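Local coordinates for putative sugar binding protein (Geobacillus stearothermophilus, PDB 6GUQ) that probably serves as the sugar-capturing component of a bacterial uptake system, and holds a single glucose in the cleft between its two lobes, at residues F33-E38 / L63-P68; T220-A225 / G245-P250; A263-E268 / T295-I300. All blocks are in the same frame, centred on the assembly; numbering follows the deposited sequence.

Contact 1. Residues F33-E38 / L63-P68. With BGC (beta-D-glucopyranose), chain B.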
loop_
_atom_site.group_PDB
_atom_site.type_symbol
_atom_site.label_atom_id
_atom_site.label_comp_id
_atom_site.label_asym_id
_atom_site.label_seq_id
_atom_site.Cartn_x
_atom_site.Cartn_y
_atom_site.Cartn_z
ATOM N N PHE A 33 12.855 10.295 -16.308
ATOM C CA PHE A 33 12.720 9.503 -15.090
ATOM C C PHE A 33 11.907 8.236 -15.325
ATOM O O PHE A 33 11.117 8.130 -16.266
ATOM C CB PHE A 33 12.064 10.273 -13.930
ATOM C CG PHE A 33 12.523 11.689 -13.759
ATOM C CD1 PHE A 33 13.870 11.980 -13.641
ATOM C CD2 PHE A 33 11.604 12.716 -13.580
ATOM C CE1 PHE A 33 14.307 13.283 -13.446
ATOM C CE2 PHE A 33 12.039 14.029 -13.374
ATOM C CZ PHE A 33 13.397 14.307 -13.310
ATOM N N VAL A 34 12.105 7.283 -14.419
ATOM C CA VAL A 34 11.446 5.989 -14.437
ATOM C C VAL A 34 10.712 5.775 -13.114
ATOM O O VAL A 34 11.267 6.038 -12.037
ATOM C CB VAL A 34 12.463 4.863 -14.704
ATOM C CG1 VAL A 34 13.653 5.047 -13.825
ATOM C CG2 VAL A 34 11.840 3.495 -14.434
ATOM N N LEU A 35 9.461 5.312 -13.198
ATOM C CA LEU A 35 8.675 4.941 -12.024
ATOM C C LEU A 35 8.355 3.451 -12.109
ATOM O O LEU A 35 7.766 2.989 -13.099
ATOM C CB LEU A 35 7.384 5.761 -11.935
ATOM C CG LEU A 35 6.298 5.223 -10.997
ATOM C CD1 LEU A 35 6.770 5.235 -9.543
ATOM C CD2 LEU A 35 5.028 6.030 -11.133
ATOM N N VAL A 36 8.717 2.717 -11.061
ATOM C CA VAL A 36 8.582 1.266 -10.982
ATOM C C VAL A 36 7.473 0.940 -9.977
ATOM O O VAL A 36 7.650 1.185 -8.778
ATOM C CB VAL A 36 9.903 0.614 -10.559
ATOM C CG1 VAL A 36 9.732 -0.889 -10.435
ATOM C CG2 VAL A 36 11.009 0.986 -11.528
ATOM N N PRO A 37 6.345 0.370 -10.413
ATOM C CA PRO A 37 5.310 -0.085 -9.466
ATOM C C PRO A 37 5.607 -1.472 -8.907
ATOM O O PRO A 37 6.466 -2.199 -9.400
ATOM C CB PRO A 37 4.050 -0.128 -10.326
ATOM C CG PRO A 37 4.580 -0.536 -11.660
ATOM C CD PRO A 37 5.899 0.231 -11.809
ATOM N N GLU A 38 4.842 -1.846 -7.867
ATOM C CA GLU A 38 4.948 -3.205 -7.319
ATOM C C GLU A 38 4.486 -4.259 -8.326
ATOM O O GLU A 38 4.991 -5.392 -8.321
ATOM C CB GLU A 38 4.139 -3.330 -6.016
ATOM C CG GLU A 38 4.335 -4.663 -5.254
ATOM C CD GLU A 38 3.954 -4.599 -3.760
ATOM O OE1 GLU A 38 3.386 -3.581 -3.317
ATOM O OE2 GLU A 38 4.200 -5.592 -3.028
ATOM N N LEU A 63 8.394 10.465 -18.524
ATOM C CA LEU A 63 8.181 9.486 -17.470
ATOM C C LEU A 63 7.960 8.109 -18.084
ATOM O O LEU A 63 7.029 7.907 -18.871
ATOM C CB LEU A 63 7.008 9.866 -16.575
ATOM C CG LEU A 63 6.922 8.832 -15.447
ATOM C CD1 LEU A 63 7.955 9.111 -14.345
ATOM C CD2 LEU A 63 5.515 8.716 -14.896
ATOM N N GLU A 64 8.817 7.172 -17.720
ATOM C CA GLU A 64 8.690 5.787 -18.124
ATOM C C GLU A 64 8.123 5.010 -16.940
ATOM O O GLU A 64 8.678 5.056 -15.833
ATOM C CB GLU A 64 10.045 5.233 -18.562
ATOM C CG GLU A 64 9.968 3.957 -19.367
ATOM C CD GLU A 64 11.326 3.291 -19.534
ATOM O OE1 GLU A 64 11.359 2.066 -19.797
ATOM O OE2 GLU A 64 12.354 4.000 -19.405
ATOM N N TYR A 65 7.006 4.322 -17.163
ATOM C CA TYR A 65 6.340 3.537 -16.132
ATOM C C TYR A 65 6.558 2.068 -16.490
ATOM O O TYR A 65 6.026 1.581 -17.490
ATOM C CB TYR A 65 4.866 3.937 -16.046
ATOM C CG TYR A 65 4.017 3.076 -15.125
ATOM C CD1 TYR A 65 3.953 3.319 -13.753
ATOM C CD2 TYR A 65 3.280 2.019 -15.634
ATOM C CE1 TYR A 65 3.181 2.537 -12.917
ATOM C CE2 TYR A 65 2.501 1.232 -14.810
ATOM C CZ TYR A 65 2.452 1.486 -13.452
ATOM O OH TYR A 65 1.675 0.675 -12.639
ATOM N N ILE A 66 7.387 1.380 -15.704
ATOM C CA ILE A 66 7.789 0.008 -16.003
ATOM C C ILE A 66 7.964 -0.744 -14.690
ATOM O O ILE A 66 8.599 -0.245 -13.752
ATOM C CB ILE A 66 9.095 -0.081 -16.820
ATOM C CG1 ILE A 66 10.243 0.612 -16.070
ATOM C CG2 ILE A 66 8.898 0.483 -18.233
ATOM C CD1 ILE A 66 11.504 0.849 -16.881
ATOM N N GLY A 67 7.405 -1.956 -14.632
ATOM C CA GLY A 67 7.477 -2.799 -13.462
ATOM C C GLY A 67 6.921 -4.178 -13.772
ATOM O O GLY A 67 6.315 -4.394 -14.826
ATOM N N PRO A 68 7.101 -5.131 -12.849
ATOM C CA PRO A 68 6.763 -6.536 -13.145
ATOM C C PRO A 68 5.302 -6.715 -13.541
ATOM O O PRO A 68 4.413 -6.045 -13.009
ATOM C CB PRO A 68 7.065 -7.263 -11.826
ATOM C CG PRO A 68 7.969 -6.332 -11.055
ATOM C CD PRO A 68 7.587 -4.949 -11.469
HETATM C C2 BGC B . -0.260 -0.503 -1.266
HETATM C C3 BGC B . 0.602 -0.877 -2.422
HETATM C C4 BGC B . 0.251 -2.262 -2.869
HETATM C C5 BGC B . -1.198 -2.355 -3.288
HETATM C C6 BGC B . -1.480 -3.792 -3.614
HETATM C C1 BGC B . -1.742 -0.647 -1.573
HETATM O O1 BGC B . -2.435 -0.575 -0.405
HETATM O O2 BGC B . -0.055 0.855 -0.825
HETATM O O3 BGC B . 1.965 -0.983 -1.958
HETATM O O4 BGC B . 1.028 -2.683 -3.989
HETATM O O5 BGC B . -2.079 -1.958 -2.193
HETATM O O6 BGC B . -2.743 -3.866 -4.204
#
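Strands 33-36 and 63-65 run parallel, 4.6 Å apart at the closest approach of their axes, with Val-34 paired to Glu-64 and Leu-35 to Tyr-65. They are the two strands of a right-handed beta-alpha-beta crossover through helix 43-59, the opening unit of the periplasmic binding protein fold. Three backbone bonds join them. Glu-64 N gives to Phe-33 O in its carbonyl plane, Leu-35 N gives to Glu-64 O, and Ile-66 N reaches Leu-35 O with an N-H...O angle of 159°.

Leu-35, Leu-63 and Tyr-65 share the sheet face that helix 43-59 covers. Leu-35 CD2 meets the edge of the Tyr-65 ring in its plane, 3.9 Å from CD1. Pro-37 lies over a face of the same ring, its CD 4.2 Å from the ring centre and 28° off the normal. Tyr-65 CG is anti to the backbone N (chi1 173°), which carries the ring along under Pro-37. The hydroxyl is hydrogen-bonded to Leu-40 O, in the loop that follows Glu-38.

On the other face Val-34 CG2 touches Ile-66 CD1 at 3.6 Å, the two side chains crossing at about a right angle. Helix 73-84 covers this side, with Ile-79 against Ile-66. Past the strand ends, Pro-68 CD packs on Pro-37 O.

The CB of Glu-38 points away from the 63-68 segment; its carboxylate lies in the sugar site. Its chain is extended beyond CG, which carries OE1 out to the sugar. Gln-94 NE2 also binds its carboxylate, at the oxygen used by the sugar: glucose O4 donates to Glu-38 OE1 over 2.6 Å.

Contact 2. Residues T220-A225 / G245-P250. With BGC (beta-D-glucopyranose), chain B.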
loop_
_atom_site.group_PDB
_atom_site.type_symbol
_atom_site.label_atom_id
_atom_site.label_comp_id
_atom_site.label_asym_id
_atom_site.label_seq_id
_atom_site.Cartn_x
_atom_site.Cartn_y
_atom_site.Cartn_z
ATOM N N THR A 220 -4.750 -5.295 4.575
ATOM C CA THR A 220 -3.713 -4.268 4.625
ATOM C C THR A 220 -3.243 -3.772 3.258
ATOM O O THR A 220 -2.383 -2.881 3.210
ATOM C CB THR A 220 -2.505 -4.752 5.454
ATOM O OG1 THR A 220 -1.726 -5.703 4.719
ATOM C CG2 THR A 220 -2.952 -5.364 6.759
ATOM N N SER A 221 -3.797 -4.277 2.153
ATOM C CA SER A 221 -3.470 -3.762 0.826
ATOM C C SER A 221 -4.748 -3.605 -0.000
ATOM O O SER A 221 -5.839 -4.006 0.413
ATOM C CB SER A 221 -2.444 -4.665 0.123
ATOM O OG SER A 221 -2.976 -5.954 -0.156
ATOM N N ALA A 222 -4.604 -3.041 -1.205
ATOM C CA ALA A 222 -5.755 -2.459 -1.904
ATOM C C ALA A 222 -6.836 -3.479 -2.280
ATOM O O ALA A 222 -8.017 -3.115 -2.380
ATOM C CB ALA A 222 -5.277 -1.718 -3.154
ATOM N N LEU A 223 -6.474 -4.737 -2.520
ATOM C CA LEU A 223 -7.435 -5.724 -3.003
ATOM C C LEU A 223 -7.872 -6.733 -1.937
ATOM O O LEU A 223 -8.572 -7.706 -2.263
ATOM C CB LEU A 223 -6.843 -6.471 -4.197
ATOM C CG LEU A 223 -6.476 -5.637 -5.426
ATOM C CD1 LEU A 223 -5.590 -6.434 -6.399
ATOM C CD2 LEU A 223 -7.747 -5.157 -6.108
ATOM N N ASP A 224 -7.491 -6.529 -0.675
ATOM C CA ASP A 224 -7.682 -7.573 0.328
ATOM C C ASP A 224 -9.120 -7.629 0.824
ATOM O O ASP A 224 -9.710 -8.712 0.909
ATOM C CB ASP A 224 -6.722 -7.361 1.496
ATOM C CG ASP A 224 -5.285 -7.695 1.126
ATOM O OD1 ASP A 224 -5.067 -8.528 0.204
ATOM O OD2 ASP A 224 -4.374 -7.108 1.747
ATOM N N ALA A 225 -9.703 -6.471 1.157
ATOM C CA ALA A 225 -11.077 -6.456 1.645
ATOM C C ALA A 225 -12.067 -6.882 0.569
ATOM O O ALA A 225 -13.158 -7.357 0.901
ATOM C CB ALA A 225 -11.442 -5.069 2.180
ATOM N N GLY A 245 -10.719 -2.609 5.395
ATOM C CA GLY A 245 -9.625 -2.809 4.461
ATOM C C GLY A 245 -8.850 -1.543 4.160
ATOM O O GLY A 245 -8.900 -0.579 4.933
ATOM N N PHE A 246 -8.145 -1.524 3.027
ATOM C CA PHE A 246 -7.322 -0.394 2.616
ATOM C C PHE A 246 -7.802 0.156 1.280
ATOM O O PHE A 246 -8.372 -0.567 0.453
ATOM C CB PHE A 246 -5.840 -0.790 2.495
ATOM C CG PHE A 246 -4.973 -0.255 3.602
ATOM C CD1 PHE A 246 -5.014 -0.823 4.870
ATOM C CD2 PHE A 246 -4.104 0.821 3.372
ATOM C CE1 PHE A 246 -4.211 -0.331 5.902
ATOM C CE2 PHE A 246 -3.292 1.327 4.398
ATOM C CZ PHE A 246 -3.347 0.761 5.662
ATOM N N ASP A 247 -7.582 1.457 1.097
ATOM C CA ASP A 247 -7.758 2.154 -0.175
ATOM C C ASP A 247 -9.215 2.247 -0.618
ATOM O O ASP A 247 -10.120 1.746 0.062
ATOM C CB ASP A 247 -6.892 1.492 -1.247
ATOM C CG ASP A 247 -5.408 1.538 -0.884
ATOM O OD1 ASP A 247 -4.877 2.676 -0.693
ATOM O OD2 ASP A 247 -4.784 0.450 -0.766
ATOM N N THR A 248 -9.441 2.899 -1.763
ATOM C CA THR A 248 -10.769 3.315 -2.195
ATOM C C THR A 248 -11.043 2.932 -3.647
ATOM O O THR A 248 -11.760 3.646 -4.354
ATOM C CB THR A 248 -10.940 4.820 -2.006
ATOM O OG1 THR A 248 -9.864 5.498 -2.669
ATOM C CG2 THR A 248 -10.942 5.202 -0.505
ATOM N N LEU A 249 -10.475 1.817 -4.118
ATOM C CA LEU A 249 -10.801 1.265 -5.428
ATOM C C LEU A 249 -12.313 1.147 -5.579
ATOM O O LEU A 249 -13.014 0.968 -4.574
ATOM C CB LEU A 249 -10.149 -0.105 -5.610
ATOM C CG LEU A 249 -8.628 -0.163 -5.634
ATOM C CD1 LEU A 249 -8.144 -1.582 -5.902
ATOM C CD2 LEU A 249 -8.123 0.796 -6.693
ATOM N N PRO A 250 -12.847 1.216 -6.808
ATOM C CA PRO A 250 -14.319 1.251 -6.980
ATOM C C PRO A 250 -15.086 0.168 -6.231
ATOM O O PRO A 250 -16.099 0.461 -5.571
ATOM C CB PRO A 250 -14.481 1.105 -8.500
ATOM C CG PRO A 250 -13.244 1.716 -9.058
ATOM C CD PRO A 250 -12.134 1.374 -8.089
HETATM C C2 BGC B . -0.260 -0.503 -1.266
HETATM C C3 BGC B . 0.602 -0.877 -2.422
HETATM C C4 BGC B . 0.251 -2.262 -2.869
HETATM C C5 BGC B . -1.198 -2.355 -3.288
HETATM C C6 BGC B . -1.480 -3.792 -3.614
HETATM C C1 BGC B . -1.742 -0.647 -1.573
HETATM O O1 BGC B . -2.435 -0.575 -0.405
HETATM O O2 BGC B . -0.055 0.855 -0.825
HETATM O O3 BGC B . 1.965 -0.983 -1.958
HETATM O O4 BGC B . 1.028 -2.683 -3.989
HETATM O O5 BGC B . -2.079 -1.958 -2.193
HETATM O O6 BGC B . -2.743 -3.866 -4.204
HETATM O O HOH W 1 -8.426 -4.023 1.283
HETATM O O HOH W 2 -9.484 -0.808 -1.977
#
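Asp-247 OD2 takes the anomeric hydroxyl of the glucose, O1, in a bond of 2.6 Å and also touches Ala-222 CB at 3.3 Å. Ala-222 in turn gives its backbone N to the ring oxygen, with 2.9 Å between Ala-222 N and glucose O5. The two segments therefore hold neighbouring oxygens of the sugar. This is the binding edge of a Rossmann-like lobe, where the loops after strands 216-219 and 242-246 face the cleft. Asp-247 CG is anti to its carbonyl carbon (chi1 -60°), a turn that aims the carboxylate at the sugar. Its other oxygen, OD1, is bonded to Gln-267 NE2.

The turn at 220-223 and the start of helix 224-234 are braced from within. Asp-224 OD2 accepts from Ser-221 N and from Ser-221 OG, the latter at 2.6 Å. Both donors come from the same face of the carboxylate, well above its plane. Asp-224 OD1 is bonded to Ser-193 OG.

Two waters join the backbones. One receives from Ala-225 N and Phe-246 N and gives to Ser-221 O. The other gives to Ala-222 O and Phe-246 O, 2.7 Å from the latter.

Thr-220 O sits 3.7 Å above one face of the Phe-246 ring, toward its rim, and is also bonded to Arg-171. Apolar contacts fill in around these bonds. Ala-225 CB packs on Gly-245 CA at 3.7 Å. Leu-223 CD2 and Leu-249 CD1 meet at 3.6 Å, while Leu-249 CD1 also lies against Ala-222.

The glucose thus meets two kinds of partner here. O5 accepts from an amide, and O1 donates a hydrogen bond to a carboxylate. The latter bond is probably strengthened by the negative charge, and the bond from Gln-267 NE2 to OD1 is consistent with a fixed carboxylate.

Contact 3. Residues A263-E268 / T295-I300. With BGC (beta-D-glucopyranose), chain B.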
loop_
_atom_site.group_PDB
_atom_site.type_symbol
_atom_site.label_atom_id
_atom_site.label_comp_id
_atom_site.label_asym_id
_atom_site.label_seq_id
_atom_site.Cartn_x
_atom_site.Cartn_y
_atom_site.Cartn_z
ATOM N N ALA A 263 -15.392 -0.199 6.833
ATOM C CA ALA A 263 -14.480 0.933 6.853
ATOM C C ALA A 263 -13.287 0.619 5.970
ATOM O O ALA A 263 -12.996 -0.545 5.673
ATOM C CB ALA A 263 -14.009 1.266 8.274
ATOM N N THR A 264 -12.586 1.678 5.568
ATOM C CA THR A 264 -11.392 1.487 4.764
ATOM C C THR A 264 -10.438 2.667 4.957
ATOM O O THR A 264 -10.859 3.823 5.091
ATOM C CB THR A 264 -11.754 1.260 3.282
ATOM O OG1 THR A 264 -10.573 0.950 2.526
ATOM C CG2 THR A 264 -12.482 2.459 2.679
ATOM N N VAL A 265 -9.152 2.337 5.020
ATOM C CA VAL A 265 -8.081 3.308 5.201
ATOM C C VAL A 265 -7.816 4.002 3.872
ATOM O O VAL A 265 -7.385 3.367 2.907
ATOM C CB VAL A 265 -6.811 2.625 5.724
ATOM C CG1 VAL A 265 -5.686 3.633 5.863
ATOM C CG2 VAL A 265 -7.095 1.933 7.031
ATOM N N VAL A 266 -8.056 5.310 3.829
ATOM C CA VAL A 266 -7.825 6.102 2.622
ATOM C C VAL A 266 -6.332 6.262 2.357
ATOM O O VAL A 266 -5.544 6.459 3.287
ATOM C CB VAL A 266 -8.500 7.474 2.777
ATOM C CG1 VAL A 266 -7.884 8.483 1.832
ATOM C CG2 VAL A 266 -9.998 7.357 2.580
ATOM N N GLN A 267 -5.936 6.184 1.083
ATOM C CA GLN A 267 -4.627 6.661 0.632
ATOM C C GLN A 267 -4.818 7.610 -0.538
ATOM O O GLN A 267 -5.918 7.765 -1.076
ATOM C CB GLN A 267 -3.690 5.532 0.204
ATOM C CG GLN A 267 -3.344 4.558 1.290
ATOM C CD GLN A 267 -2.142 3.703 0.949
ATOM O OE1 GLN A 267 -1.019 4.013 1.351
ATOM N NE2 GLN A 267 -2.367 2.622 0.196
ATOM N N GLU A 268 -3.716 8.242 -0.942
ATOM C CA GLU A 268 -3.713 9.226 -2.021
ATOM C C GLU A 268 -2.744 8.781 -3.112
ATOM O O GLU A 268 -1.662 9.363 -3.272
ATOM C CB GLU A 268 -3.355 10.612 -1.488
ATOM C CG GLU A 268 -4.418 11.230 -0.590
ATOM C CD GLU A 268 -5.766 11.378 -1.293
ATOM O OE1 GLU A 268 -6.826 11.213 -0.630
ATOM O OE2 GLU A 268 -5.761 11.663 -2.515
ATOM N N THR A 295 1.756 11.768 2.523
ATOM C CA THR A 295 0.427 12.063 2.017
ATOM C C THR A 295 -0.623 11.620 3.036
ATOM O O THR A 295 -0.346 10.854 3.963
ATOM C CB THR A 295 0.194 11.385 0.671
ATOM O OG1 THR A 295 0.416 9.982 0.806
ATOM C CG2 THR A 295 1.168 11.943 -0.376
ATOM N N GLU A 296 -1.834 12.141 2.874
ATOM C CA GLU A 296 -2.826 12.079 3.937
ATOM C C GLU A 296 -3.437 10.673 4.022
ATOM O O GLU A 296 -3.526 9.938 3.033
ATOM C CB GLU A 296 -3.904 13.149 3.723
ATOM C CG GLU A 296 -4.386 13.269 2.256
ATOM C CD GLU A 296 -3.868 14.511 1.493
ATOM O OE1 GLU A 296 -2.702 14.505 1.008
ATOM O OE2 GLU A 296 -4.654 15.483 1.344
ATOM N N THR A 297 -3.818 10.293 5.237
ATOM C CA THR A 297 -4.438 9.006 5.510
ATOM C C THR A 297 -5.484 9.179 6.604
ATOM O O THR A 297 -5.292 9.953 7.547
ATOM C CB THR A 297 -3.384 7.967 5.915
ATOM O OG1 THR A 297 -3.944 6.673 5.762
ATOM C CG2 THR A 297 -2.925 8.142 7.363
ATOM N N LYS A 298 -6.604 8.478 6.449
ATOM C CA LYS A 298 -7.731 8.541 7.374
ATOM C C LYS A 298 -8.616 7.326 7.112
ATOM O O LYS A 298 -8.535 6.698 6.053
ATOM C CB LYS A 298 -8.535 9.840 7.203
ATOM C CG LYS A 298 -8.823 10.175 5.735
ATOM C CD LYS A 298 -9.984 11.153 5.567
ATOM C CE LYS A 298 -10.221 11.500 4.090
ATOM N NZ LYS A 298 -9.115 12.322 3.490
ATOM N N VAL A 299 -9.469 7.007 8.087
ATOM C CA VAL A 299 -10.425 5.911 7.968
ATOM C C VAL A 299 -11.784 6.485 7.602
ATOM O O VAL A 299 -12.307 7.348 8.313
ATOM C CB VAL A 299 -10.522 5.110 9.273
ATOM C CG1 VAL A 299 -11.633 4.111 9.154
ATOM C CG2 VAL A 299 -9.180 4.436 9.594
ATOM N N ILE A 300 -12.365 6.007 6.509
ATOM C CA ILE A 300 -13.689 6.461 6.108
ATOM C C ILE A 300 -14.665 5.298 6.195
ATOM O O ILE A 300 -14.287 4.125 6.112
ATOM C CB ILE A 300 -13.715 7.064 4.689
ATOM C CG1 ILE A 300 -13.321 6.002 3.663
ATOM C CG2 ILE A 300 -12.837 8.310 4.619
ATOM C CD1 ILE A 300 -14.143 6.053 2.405
HETATM C C2 BGC B . -0.260 -0.503 -1.266
HETATM C C3 BGC B . 0.602 -0.877 -2.422
HETATM C C4 BGC B . 0.251 -2.262 -2.869
HETATM C C5 BGC B . -1.198 -2.355 -3.288
HETATM C C6 BGC B . -1.480 -3.792 -3.614
HETATM C C1 BGC B . -1.742 -0.647 -1.573
HETATM O O1 BGC B . -2.435 -0.575 -0.405
HETATM O O2 BGC B . -0.055 0.855 -0.825
HETATM O O3 BGC B . 1.965 -0.983 -1.958
HETATM O O4 BGC B . 1.028 -2.683 -3.989
HETATM O O5 BGC B . -2.079 -1.958 -2.193
HETATM O O6 BGC B . -2.743 -3.866 -4.204
HETATM O O HOH W 3 -1.544 8.322 1.352
HETATM O O HOH W 4 -6.786 11.260 2.592
#
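Val-266 CG2, anti to its own carbonyl carbon, meets Ile-300 CG2 at 3.6 Å. In Ile-300, CG1 lies between the backbone N and the carbonyl carbon (chi1 63°), which leaves CG2 anti to the carbonyl carbon. The two side chains cross at about a right angle. In Thr-297 the hydroxyl is anti to the backbone N (chi1 -162°) and so reaches Val-266 O, to which OG1 donates over 3.0 Å.

The backbones form an antiparallel pair at the centre of the sheet. Thr-264 and Ile-300 are a hydrogen-bonded pair, each N giving to the other's O. Val-265 and Val-299 are the non-hydrogen-bonded pair beside them, and their CG2 methyls are 4.1 Å apart. Val-266 N gives to Lys-298 O at 2.7 Å.

Thr-264 CG2 lies alongside Ile-300 CG1 at 3.8 Å. The Thr-264 hydroxyl is hydrogen-bonded to Asp-247 O, just past strand 242-246. Glu-268 CG rests on Glu-296 CG at 3.5 Å. A water takes a bond from Lys-298 NZ and gives one to Glu-268 OE1, so these opposite charges meet through solvent. Another water links Glu-268 N, Thr-295 OG1 and Glu-296 O.

The CB of Gln-267 points away from the 295-300 segment, and its amide reaches the cleft. Its NE2 gives an almost straight bond, 174° at the hydrogen, to glucose O2 at 3.1 Å. OE1 is bonded to Thr-133 OG1. Held at both OE1 and NE2, the amide has its rotation fixed.

The pairing of 263-266 with 292-300 is the one antiparallel junction of the sheet; on its other side 292-300 runs parallel to 129-131. Helix 135-149 covers the face of Val-265, Thr-297 and Val-299, helix 250-258 packs on Thr-264 and Ile-300, and strand 242-246 flanks Ala-263 and Val-265.

All three contacts reach the same glucose, contact 1 from one lobe and contacts 2 and 3 from the other. Contact 1 supplies Glu-38 to O4, whereas contact 2 holds O1 and O5 and contact 3 holds O2. The centre of contact 1 is 22 Å from that of contact 2 and 24 Å from that of contact 3, and its nearest atoms stay about 7 and 9 Å from theirs. Contacts 2 and 3 touch, with centres 10 Å apart, because strands 242-246 and 263-266 are neighbours; Asp-247 N lies 2.6 Å from Val-265 O. His-167, Asp-119, Arg-171, Asn-42 and Trp-45 are further polar partners. The sugar thus bridges the lobes, consistent with their closure on it.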